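Local coordinates for protein glycoside Hydrolase (PDB 5T9X) that probably hydrolyses agarose-type galactan chains as a family 16 glycoside hydrolase of a human gut bacterium's agarose-degrading pathway, at residues Tyr230-Pro235 with Met272-Ser277. Numbering follows the deposited sequence.
Sequences YQPTDP and MVRRVS
Arg274 and Asp234 join the two beta-sheets of what is probably the beta-sandwich (jelly-roll) core of a family 16 glycoside hydrolase, and they illustrate how a single bidentate salt bridge can tie the edge strand of one sheet to a loop interrupting a strand of the other. The guanidinium meets the carboxylate end-on: NH2 of Arg274 donates to OD1 of Asp234 at 2.8 Å, and NH1 of Arg274 reaches OD2 of Asp234 at a longer 3.2 Å. Each oxygen accepts through its syn lone pair, the one on the side of its sister oxygen, as is usual in a bidentate, end-on arginine-carboxylate pair. The pairing is not flat, however, for the two planar groups are turned 36° from one another and both bonds are bent. Because each oxygen is held by its own nitrogen, rotation of the carboxylate is restrained. Pro232 adds a nonpolar contact to this first shell, its CB lying at the edge of the guanidinium, in plane and 3.8 Å from NH2 of Arg274. The proline thus packs alongside the nitrogen that makes the shorter bond, while its ring also rests on Ser218 and His219 of strand 215-224.

Further out, the backbone that carries the arginine is shaped by a bulge. Strand 271-277 has a classic beta bulge where the consecutive residues Val273 and Arg274 lie opposite the single residue Tyr266 of strand 263-268, and from there the side chain extends toward the 230-235 loop, CG anti to the backbone nitrogen (chi1 -177°) and the chain stretched as far as NE. Ile281 of the short helix 279-282 touches both Asp234 and Arg274, bringing a hydrophobic neighbour to the ion pair. On the loop side, the carbonyl O of Asp234 is hydrogen-bonded to OG of Ser237.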
# COMPACT_ATOMS: atom_id res chain seq x y z
N TYR A 230 -14.29 8.15 -5.88
CA TYR A 230 -14.80 6.89 -6.45
C TYR A 230 -13.80 5.77 -6.27
O TYR A 230 -12.63 5.95 -6.50
CB TYR A 230 -15.10 7.01 -7.92
CG TYR A 230 -15.32 5.67 -8.54
CD1 TYR A 230 -16.56 5.08 -8.51
CD2 TYR A 230 -14.25 4.96 -9.11
CE1 TYR A 230 -16.77 3.83 -9.08
CE2 TYR A 230 -14.44 3.70 -9.65
CZ TYR A 230 -15.70 3.14 -9.65
OH TYR A 230 -15.90 1.90 -10.20
N GLN A 231 -14.29 4.60 -5.87
CA GLN A 231 -13.55 3.34 -6.02
C GLN A 231 -14.52 2.25 -6.45
O GLN A 231 -15.72 2.39 -6.26
CB GLN A 231 -12.87 2.94 -4.73
CG GLN A 231 -13.81 2.71 -3.55
CD GLN A 231 -13.13 2.13 -2.30
OE1 GLN A 231 -12.04 1.55 -2.35
NE2 GLN A 231 -13.79 2.25 -1.18
N PRO A 232 -13.99 1.15 -6.99
CA PRO A 232 -14.86 -0.00 -7.19
C PRO A 232 -15.39 -0.55 -5.86
O PRO A 232 -14.74 -0.46 -4.83
CB PRO A 232 -13.96 -1.01 -7.89
CG PRO A 232 -12.86 -0.20 -8.49
CD PRO A 232 -12.63 0.88 -7.47
N THR A 233 -16.59 -1.07 -5.90
CA THR A 233 -17.38 -1.34 -4.71
C THR A 233 -17.94 -2.78 -4.68
O THR A 233 -18.80 -3.11 -3.85
CB THR A 233 -18.57 -0.34 -4.67
OG1 THR A 233 -19.27 -0.39 -5.93
CG2 THR A 233 -18.08 1.09 -4.43
N ASP A 234 -17.42 -3.65 -5.55
CA ASP A 234 -17.95 -4.98 -5.70
C ASP A 234 -17.22 -6.01 -4.79
O ASP A 234 -16.20 -5.70 -4.22
CB ASP A 234 -18.02 -5.35 -7.19
CG ASP A 234 -16.65 -5.54 -7.82
OD1 ASP A 234 -15.93 -4.53 -7.99
OD2 ASP A 234 -16.32 -6.71 -8.12
N PRO A 235 -17.79 -7.21 -4.60
CA PRO A 235 -17.15 -8.15 -3.65
C PRO A 235 -15.67 -8.53 -3.99
O PRO A 235 -14.85 -8.67 -3.10
CB PRO A 235 -18.07 -9.38 -3.69
CG PRO A 235 -19.34 -8.90 -4.29
CD PRO A 235 -19.01 -7.79 -5.21
N MET A 272 -3.20 -14.31 -11.43
CA MET A 272 -4.05 -13.18 -11.75
C MET A 272 -5.41 -13.39 -11.06
O MET A 272 -6.15 -14.31 -11.43
CB MET A 272 -4.10 -13.04 -13.27
CG MET A 272 -5.30 -12.44 -13.94
SD MET A 272 -6.01 -10.89 -13.35
CE MET A 272 -7.72 -11.42 -13.63
N VAL A 273 -5.72 -12.56 -10.06
CA VAL A 273 -6.93 -12.75 -9.22
C VAL A 273 -8.00 -11.68 -9.38
O VAL A 273 -9.06 -11.83 -8.82
CB VAL A 273 -6.64 -12.82 -7.68
CG1 VAL A 273 -5.74 -13.99 -7.33
CG2 VAL A 273 -6.07 -11.51 -7.15
N ARG A 274 -7.71 -10.58 -10.06
CA ARG A 274 -8.70 -9.54 -10.31
C ARG A 274 -8.35 -8.64 -11.47
O ARG A 274 -7.30 -7.98 -11.46
CB ARG A 274 -8.90 -8.67 -9.08
CG ARG A 274 -9.98 -7.62 -9.30
CD ARG A 274 -10.39 -7.04 -7.98
NE ARG A 274 -11.23 -5.85 -8.08
CZ ARG A 274 -12.53 -5.84 -8.38
NH1 ARG A 274 -13.19 -6.98 -8.63
NH2 ARG A 274 -13.16 -4.67 -8.41
N ARG A 275 -9.26 -8.56 -12.43
CA ARG A 275 -9.09 -7.70 -13.59
C ARG A 275 -10.06 -6.55 -13.49
O ARG A 275 -11.27 -6.76 -13.34
CB ARG A 275 -9.36 -8.51 -14.87
CG ARG A 275 -9.55 -7.66 -16.14
CD ARG A 275 -9.08 -8.37 -17.41
NE ARG A 275 -9.47 -9.78 -17.35
CZ ARG A 275 -8.64 -10.83 -17.38
NH1 ARG A 275 -7.31 -10.68 -17.55
NH2 ARG A 275 -9.16 -12.04 -17.27
N VAL A 276 -9.54 -5.33 -13.63
CA VAL A 276 -10.38 -4.12 -13.61
C VAL A 276 -10.23 -3.41 -14.97
O VAL A 276 -9.21 -2.77 -15.27
CB VAL A 276 -10.00 -3.25 -12.42
CG1 VAL A 276 -10.70 -1.91 -12.45
CG2 VAL A 276 -10.31 -3.98 -11.10
N SER A 277 -11.25 -3.57 -15.81
CA SER A 277 -11.19 -3.20 -17.23
C SER A 277 -12.45 -2.45 -17.71
O SER A 277 -13.58 -2.94 -17.53
CB SER A 277 -11.04 -4.48 -18.06
OG SER A 277 -10.83 -4.17 -19.42